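Local coordinates for protein ESSC (Geobacillus thermodenitrificans, PDB 5FWH) that forms the N-terminal forkhead-associated part of EssC, an FtsK/SpoIIIE-type ATPase component of the bacterial type VII secretion apparatus, at residues P141-N145 against G146-S150; V153-R156 against N157-L161; V160-P164 against Y165-V169. One frame throughout, in Å; residues are numbered along the deposited sequence.

Interaction 1 (P141-N145 against G146-S150); sequences PLFLN and GVQLS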
loop_
_atom_site.group_PDB
_atom_site.type_symbol
_atom_site.label_atom_id
_atom_site.label_comp_id
_atom_site.label_asym_id
_atom_site.label_seq_id
_atom_site.Cartn_x
_atom_site.Cartn_y
_atom_site.Cartn_z
ATOM N N PRO A 141 -0.144 -6.926 8.246
ATOM C CA PRO A 141 -1.395 -6.202 7.947
ATOM C C PRO A 141 -1.594 -5.925 6.466
ATOM O O PRO A 141 -0.680 -5.397 5.812
ATOM C CB PRO A 141 -1.275 -4.898 8.732
ATOM C CG PRO A 141 0.083 -4.897 9.362
ATOM C CD PRO A 141 0.592 -6.288 9.360
ATOM N N LEU A 142 -2.784 -6.292 5.969
ATOM C CA LEU A 142 -3.134 -6.232 4.542
ATOM C C LEU A 142 -4.499 -5.574 4.313
ATOM O O LEU A 142 -5.465 -5.887 5.098
ATOM C CB LEU A 142 -3.169 -7.659 4.038
ATOM C CG LEU A 142 -3.455 -7.842 2.576
ATOM C CD1 LEU A 142 -2.397 -7.222 1.683
ATOM C CD2 LEU A 142 -3.543 -9.334 2.338
ATOM N N PHE A 143 -4.634 -4.716 3.299
ATOM C CA PHE A 143 -5.895 -3.955 3.170
ATOM C C PHE A 143 -6.597 -4.222 1.841
ATOM O O PHE A 143 -5.996 -4.222 0.774
ATOM C CB PHE A 143 -5.679 -2.443 3.404
ATOM C CG PHE A 143 -4.991 -2.132 4.749
ATOM C CD1 PHE A 143 -3.632 -2.350 4.902
ATOM C CD2 PHE A 143 -5.717 -1.716 5.838
ATOM C CE1 PHE A 143 -2.970 -2.079 6.150
ATOM C CE2 PHE A 143 -5.118 -1.480 7.074
ATOM C CZ PHE A 143 -3.739 -1.694 7.262
ATOM N N LEU A 144 -7.893 -4.458 1.908
ATOM C CA LEU A 144 -8.722 -4.686 0.688
ATOM C C LEU A 144 -9.579 -3.508 0.537
ATOM O O LEU A 144 -10.446 -3.294 1.386
ATOM C CB LEU A 144 -9.596 -5.919 0.849
ATOM C CG LEU A 144 -10.642 -6.187 -0.222
ATOM C CD1 LEU A 144 -9.928 -6.411 -1.536
ATOM C CD2 LEU A 144 -11.510 -7.399 0.215
ATOM N N ASN A 145 -9.314 -2.733 -0.504
ATOM C CA ASN A 145 -9.985 -1.458 -0.744
ATOM C C ASN A 145 -9.896 -0.538 0.497
ATOM O O ASN A 145 -10.890 -0.022 0.954
ATOM C CB ASN A 145 -11.460 -1.707 -1.192
ATOM C CG ASN A 145 -11.568 -2.625 -2.436
ATOM O OD1 ASN A 145 -12.380 -3.548 -2.476
ATOM N ND2 ASN A 145 -10.724 -2.384 -3.423
ATOM N N GLY A 146 -8.714 -0.438 1.133
ATOM C CA GLY A 146 -8.590 0.420 2.309
ATOM C C GLY A 146 -8.959 -0.128 3.684
ATOM O O GLY A 146 -8.770 0.579 4.664
ATOM N N VAL A 147 -9.480 -1.343 3.770
ATOM C CA VAL A 147 -9.955 -1.910 5.011
ATOM C C VAL A 147 -9.192 -3.195 5.388
ATOM O O VAL A 147 -9.132 -4.176 4.617
ATOM C CB VAL A 147 -11.446 -2.309 4.923
ATOM C CG1 VAL A 147 -11.936 -2.772 6.316
ATOM C CG2 VAL A 147 -12.274 -1.124 4.417
ATOM N N GLN A 148 -8.651 -3.230 6.607
ATOM C CA GLN A 148 -7.869 -4.395 7.009
ATOM C C GLN A 148 -8.643 -5.702 6.913
ATOM O O GLN A 148 -9.787 -5.749 7.263
ATOM C CB GLN A 148 -7.322 -4.211 8.405
ATOM C CG GLN A 148 -6.279 -5.263 8.768
ATOM C CD GLN A 148 -5.595 -4.955 10.063
ATOM O OE1 GLN A 148 -5.883 -3.939 10.689
ATOM N NE2 GLN A 148 -4.662 -5.818 10.474
ATOM N N LEU A 149 -8.033 -6.755 6.411
ATOM C CA LEU A 149 -8.698 -8.037 6.277
ATOM C C LEU A 149 -8.509 -8.798 7.554
ATOM O O LEU A 149 -7.400 -8.876 8.023
ATOM C CB LEU A 149 -8.052 -8.897 5.201
ATOM C CG LEU A 149 -8.304 -8.701 3.730
ATOM C CD1 LEU A 149 -8.298 -7.226 3.425
ATOM C CD2 LEU A 149 -7.174 -9.358 2.945
ATOM N N SER A 150 -9.563 -9.398 8.096
ATOM C CA SER A 150 -9.411 -10.268 9.266
ATOM C C SER A 150 -9.620 -11.743 8.945
ATOM O O SER A 150 -9.387 -12.579 9.794
ATOM C CB SER A 150 -10.383 -9.841 10.349
ATOM O OG SER A 150 -11.724 -9.952 9.889
HETATM O O HOH W 1 -6.659 -1.695 -0.358
#
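Phe143 and Gln148 face each other across a tight beta hairpin, closed by a type I' turn from Leu144 to Val147. Strands 143-144 and 147-148 are its two short arms.

The backbone gives the hairpin its frame. Leu144 and Val147 form an antiparallel hydrogen-bonded pair. Leu144 N donates to Val147 O at 3.0 Å, and Val147 N returns to Leu144 O at 3.2 Å. In the second bond, which spans the turn, the donor stands well above the carbonyl plane, 66° out of it. Beyond the strands, Leu149 N reaches Leu142 O at 3.0 Å. Asn145 and Gly146 fill the two corners with positive phi, as the type I' turn requires.

The side-chain contacts are few. Phe143 and Gln148 are a non-hydrogen-bonded pair, and Phe143 CE2 meets Gln148 CB at 3.8 Å. The ring meets the Gln148 backbone N obliquely, and the ring and amide planes are 43° apart. The Gln148 side chain runs extended, with CG anti to the backbone N (chi1 -169°). This carries its amide past the ring to Pro141, where Pro141 CB and Gln148 NE2 make a van der Waals approach of 3.9 Å. Beyond the strand ends, Leu142 CD2 touches Leu149 CD2 at 3.7 Å, the two side chains crossing at a slant. Val134 of strand 131-136 packs on both leucines.

Strand 147-148 is the outer strand of its sheet in this chain, and Gly146 and Gln148 bond through the backbone to Cys12 and Thr10. At the turn a water accepts from Gly146 N at 2.8 Å and makes a weak bond to Phe143 O.

Interaction 2 (V153-R156 against N157-L161); sequences VSLR and NGDVL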
loop_
_atom_site.group_PDB
_atom_site.type_symbol
_atom_site.label_atom_id
_atom_site.label_comp_id
_atom_site.label_asym_id
_atom_site.label_seq_id
_atom_site.Cartn_x
_atom_site.Cartn_y
_atom_site.Cartn_z
ATOM N N VAL A 153 -11.245 -13.798 1.917
ATOM C CA VAL A 153 -12.233 -13.021 1.148
ATOM C C VAL A 153 -12.068 -13.311 -0.368
ATOM O O VAL A 153 -10.941 -13.290 -0.930
ATOM C CB VAL A 153 -12.051 -11.492 1.337
ATOM C CG1 VAL A 153 -13.139 -10.698 0.604
ATOM C CG2 VAL A 153 -12.028 -11.134 2.812
ATOM N N SER A 154 -13.195 -13.576 -1.024
ATOM C CA SER A 154 -13.208 -13.853 -2.426
ATOM C C SER A 154 -13.245 -12.517 -3.158
ATOM O O SER A 154 -14.016 -11.646 -2.809
ATOM C CB SER A 154 -14.387 -14.760 -2.813
ATOM O OG SER A 154 -13.982 -15.475 -3.972
ATOM N N LEU A 155 -12.343 -12.369 -4.121
ATOM C CA LEU A 155 -12.043 -11.130 -4.789
ATOM C C LEU A 155 -12.849 -10.964 -6.059
ATOM O O LEU A 155 -13.106 -11.939 -6.726
ATOM C CB LEU A 155 -10.552 -11.129 -5.217
ATOM C CG LEU A 155 -9.422 -11.308 -4.172
ATOM C CD1 LEU A 155 -8.053 -11.227 -4.830
ATOM C CD2 LEU A 155 -9.557 -10.203 -3.153
ATOM N N ARG A 156 -13.135 -9.719 -6.438
ATOM C CA ARG A 156 -13.750 -9.363 -7.740
ATOM C C ARG A 156 -12.742 -8.524 -8.490
ATOM O O ARG A 156 -11.873 -7.972 -7.854
ATOM C CB ARG A 156 -15.026 -8.547 -7.524
ATOM C CG ARG A 156 -15.832 -8.899 -6.276
ATOM C CD ARG A 156 -17.204 -8.197 -6.199
ATOM N NE ARG A 156 -17.197 -6.741 -6.504
ATOM C CZ ARG A 156 -17.626 -5.722 -5.714
ATOM N NH1 ARG A 156 -18.138 -5.893 -4.486
ATOM N NH2 ARG A 156 -17.546 -4.476 -6.178
ATOM N N ASN A 157 -12.851 -8.377 -9.815
ATOM C CA ASN A 157 -11.854 -7.567 -10.618
ATOM C C ASN A 157 -11.833 -6.109 -10.167
ATOM O O ASN A 157 -12.878 -5.506 -9.921
ATOM C CB ASN A 157 -12.141 -7.575 -12.153
ATOM C CG ASN A 157 -11.586 -8.810 -12.892
ATOM O OD1 ASN A 157 -10.352 -9.006 -13.024
ATOM N ND2 ASN A 157 -12.505 -9.625 -13.441
ATOM N N GLY A 158 -10.625 -5.553 -10.018
ATOM C CA GLY A 158 -10.481 -4.200 -9.475
ATOM C C GLY A 158 -10.776 -4.039 -7.975
ATOM O O GLY A 158 -10.832 -2.901 -7.476
ATOM N N ASP A 159 -10.958 -5.124 -7.228
ATOM C CA ASP A 159 -10.533 -5.070 -5.842
ATOM C C ASP A 159 -9.038 -4.699 -5.896
ATOM O O ASP A 159 -8.323 -5.055 -6.872
ATOM C CB ASP A 159 -10.748 -6.402 -5.136
ATOM C CG ASP A 159 -12.242 -6.643 -4.723
ATOM O OD1 ASP A 159 -12.995 -5.671 -4.594
ATOM O OD2 ASP A 159 -12.669 -7.813 -4.513
ATOM N N VAL A 160 -8.595 -3.942 -4.891
ATOM C CA VAL A 160 -7.180 -3.524 -4.712
ATOM C C VAL A 160 -6.689 -4.058 -3.384
ATOM O O VAL A 160 -7.297 -3.813 -2.332
ATOM C CB VAL A 160 -7.050 -2.012 -4.740
ATOM C CG1 VAL A 160 -5.594 -1.597 -4.540
ATOM C CG2 VAL A 160 -7.573 -1.496 -6.116
ATOM N N LEU A 161 -5.610 -4.803 -3.414
ATOM C CA LEU A 161 -4.935 -5.197 -2.193
ATOM C C LEU A 161 -3.768 -4.271 -1.960
ATOM O O LEU A 161 -2.964 -4.123 -2.888
ATOM C CB LEU A 161 -4.486 -6.637 -2.317
ATOM C CG LEU A 161 -5.622 -7.625 -2.205
ATOM C CD1 LEU A 161 -5.096 -8.997 -2.637
ATOM C CD2 LEU A 161 -6.237 -7.699 -0.808
#
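Asp159 folds back on Arg156 and closes a type II beta turn from Arg156 to Asp159. The tight part is polar. Asp159 OD2 accepts from Arg156 N at 2.7 Å in an almost straight bond of 172°. The N-H comes from above the carboxylate plane, 50° out of it. Asp159 N gives the turn bond to Arg156 O at 3.1 Å. Asp159 thus grips Arg156 by side chain and backbone, which should limit rotation of the carboxylate. Its CG lies anti to its own carbonyl carbon (chi1 -78°), turning Asp159 OD2 back toward Arg156 N. Asp159 OD2 also lies 3.4 Å from Leu155 CA.

The outer side is looser. Asn157 and Gly158 form the exposed corners, and Gly158 has positive phi. The Arg156 side chain passes Asp159, with Arg156 CG 3.8 Å from Asp159 OD2. Its charged end makes no salt bridge there: Arg156 NE stays 4.7 Å from Asp159 OD1.

Inward, Leu155 CD1 and Leu161 CD1 approach loosely at 4.3 Å. Both leucines are buried and pack on Leu144. Leu155 also reaches Val134 and Phe170. The turn leads from strand 153-154, at the edge of the sheet with strand 131-136, to strand 161-163, between strands 143-144 and 166-170.

Interaction 3 (V160-P164 against Y165-V169); sequences VLLCP and YMQFV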
loop_
_atom_site.group_PDB
_atom_site.type_symbol
_atom_site.label_atom_id
_atom_site.label_comp_id
_atom_site.label_asym_id
_atom_site.label_seq_id
_atom_site.Cartn_x
_atom_site.Cartn_y
_atom_site.Cartn_z
ATOM N N VAL A 160 -8.595 -3.942 -4.891
ATOM C CA VAL A 160 -7.180 -3.524 -4.712
ATOM C C VAL A 160 -6.689 -4.058 -3.384
ATOM O O VAL A 160 -7.297 -3.813 -2.332
ATOM C CB VAL A 160 -7.050 -2.012 -4.740
ATOM C CG1 VAL A 160 -5.594 -1.597 -4.540
ATOM C CG2 VAL A 160 -7.573 -1.496 -6.116
ATOM N N LEU A 161 -5.610 -4.803 -3.414
ATOM C CA LEU A 161 -4.935 -5.197 -2.193
ATOM C C LEU A 161 -3.768 -4.271 -1.960
ATOM O O LEU A 161 -2.964 -4.123 -2.888
ATOM C CB LEU A 161 -4.486 -6.637 -2.317
ATOM C CG LEU A 161 -5.622 -7.625 -2.205
ATOM C CD1 LEU A 161 -5.096 -8.997 -2.637
ATOM C CD2 LEU A 161 -6.237 -7.699 -0.808
ATOM N N LEU A 162 -3.652 -3.711 -0.738
ATOM C CA LEU A 162 -2.561 -2.801 -0.371
ATOM C C LEU A 162 -1.879 -3.259 0.882
ATOM O O LEU A 162 -2.547 -3.627 1.837
ATOM C CB LEU A 162 -3.084 -1.451 0.033
ATOM C CG LEU A 162 -3.816 -0.566 -0.928
ATOM C CD1 LEU A 162 -4.107 0.763 -0.251
ATOM C CD2 LEU A 162 -3.033 -0.347 -2.159
ATOM N N CYS A 163 -0.555 -3.195 0.902
ATOM C CA CYS A 163 0.196 -3.072 2.160
ATOM C C CYS A 163 1.225 -1.902 1.976
ATOM O O CYS A 163 1.518 -1.555 0.863
ATOM C CB CYS A 163 0.937 -4.395 2.405
ATOM S SG CYS A 163 1.801 -4.919 0.929
ATOM N N PRO A 164 1.824 -1.359 3.044
ATOM C CA PRO A 164 2.926 -0.387 2.818
ATOM C C PRO A 164 3.885 -0.737 1.715
ATOM O O PRO A 164 4.530 -1.821 1.668
ATOM C CB PRO A 164 3.615 -0.307 4.179
ATOM C CG PRO A 164 2.419 -0.351 5.055
ATOM C CD PRO A 164 1.507 -1.419 4.476
ATOM N N TYR A 165 3.874 0.214 0.787
ATOM C CA TYR A 165 4.700 0.278 -0.438
ATOM C C TYR A 165 4.295 -0.617 -1.617
ATOM O O TYR A 165 4.933 -0.568 -2.632
ATOM C CB TYR A 165 6.187 0.156 -0.116
ATOM C CG TYR A 165 6.636 0.829 1.144
ATOM C CD1 TYR A 165 6.518 2.167 1.293
ATOM C CD2 TYR A 165 7.146 0.086 2.206
ATOM C CE1 TYR A 165 6.902 2.783 2.464
ATOM C CE2 TYR A 165 7.539 0.682 3.383
ATOM C CZ TYR A 165 7.406 2.034 3.504
ATOM O OH TYR A 165 7.750 2.657 4.653
HETATM N N MSE A 166 3.243 -1.422 -1.544
HETATM C CA MSE A 166 2.902 -2.269 -2.713
HETATM C C MSE A 166 1.403 -2.286 -3.052
HETATM O O MSE A 166 0.609 -2.071 -2.189
HETATM C CB MSE A 166 3.435 -3.641 -2.319
HETATM C CG MSE A 166 4.994 -3.875 -2.392
HETATM SE SE MSE A 166 5.191 -5.842 -2.224
HETATM C CE MSE A 166 5.327 -6.240 -4.137
ATOM N N GLN A 167 1.023 -2.574 -4.288
ATOM C CA GLN A 167 -0.381 -2.830 -4.665
ATOM C C GLN A 167 -0.493 -3.982 -5.594
ATOM O O GLN A 167 0.381 -4.160 -6.446
ATOM C CB GLN A 167 -0.937 -1.689 -5.427
ATOM C CG GLN A 167 -0.940 -0.415 -4.668
ATOM C CD GLN A 167 -1.128 0.719 -5.641
ATOM O OE1 GLN A 167 -0.262 1.626 -5.754
ATOM N NE2 GLN A 167 -2.241 0.627 -6.425
ATOM N N PHE A 168 -1.558 -4.780 -5.412
ATOM C CA PHE A 168 -1.853 -5.979 -6.197
ATOM C C PHE A 168 -3.247 -5.849 -6.742
ATOM O O PHE A 168 -4.174 -5.580 -5.963
ATOM C CB PHE A 168 -1.805 -7.231 -5.353
ATOM C CG PHE A 168 -0.505 -7.414 -4.594
ATOM C CD1 PHE A 168 -0.291 -6.734 -3.416
ATOM C CD2 PHE A 168 0.440 -8.293 -5.037
ATOM C CE1 PHE A 168 0.868 -6.902 -2.674
ATOM C CE2 PHE A 168 1.642 -8.426 -4.361
ATOM C CZ PHE A 168 1.836 -7.732 -3.171
ATOM N N VAL A 169 -3.399 -5.965 -8.066
ATOM C CA VAL A 169 -4.734 -5.838 -8.724
ATOM C C VAL A 169 -4.857 -6.907 -9.785
ATOM O O VAL A 169 -3.984 -7.016 -10.633
ATOM C CB VAL A 169 -4.971 -4.472 -9.390
ATOM C CG1 VAL A 169 -6.441 -4.306 -9.738
ATOM C CG2 VAL A 169 -4.577 -3.336 -8.454
#
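Leu161, Cys163, Met166 and Phe168 line one face of a beta hairpin made by strands 161-163 and 166-169. On this face Leu161 CB meets Phe168 CB at 4.1 Å. Cys163 SG touches CB of Met166, a selenomethionine, at 3.9 Å. With its sulfur between the backbone N and the carbonyl carbon (chi1 48°), Cys163 also reaches the edge of the Phe168 ring, Cys163 SG lying 4.2 Å from Phe168 CE1. Leu161 O lies at the edge of the same ring, in its plane. Phe123 stacks edge-to-face with Phe168, and Val178 of strand 175-180 touches both Met166 and Phe168.

The opposite face carries Leu162 and Gln167. These two side chains lie side by side and point the same way, Leu162 CD2 against Gln167 CG. Trp5 of strand 3-8 packs on Leu162, while Gln167 OE1 is hydrogen-bonded to Gln3. Here the hairpin meets the N-terminal part of the chain. Near the open end Val160 CG2 and Val169 CG2 are 4.2 Å apart.

The backbone bonds join the two strands. Leu161 N to Phe168 O and Phe168 N to Leu161 O both measure 3.0 Å. Toward the turn Cys163 N to Met166 O is a weak bond of 3.5 Å. Met166 N to Cys163 O closes a type II turn, although the place of that oxygen is less sure.

Pro164 and Tyr165 occupy the turn corners, and Tyr165 has positive phi. The proline makes a CH-pi contact over one face of the tyrosine ring: Pro164 CB stands 4.2 Å from the Tyr165 ring centroid, 18° off the ring normal.

Along the chain, interaction 1 comes first and closes the hairpin of strands 143-144 and 147-148. Interaction 2 follows, a turn on the passage from strand 153-154, in a different sheet from both hairpins, to strand 161-163. Interaction 3 begins on its last residues, Val160 and Leu161, and closes the next hairpin. The three are in series; none encloses another. In space the chain doubles back, so strand 143-144 lies beside strand 161-163 in one antiparallel sheet. Probable hydrogen bonds from Phe143 N to Leu162 O and from Asn145 N to Val160 O join the two hairpins. Leu144 also packs on Val153 and Asp159, bringing the turn of interaction 2 against the first hairpin.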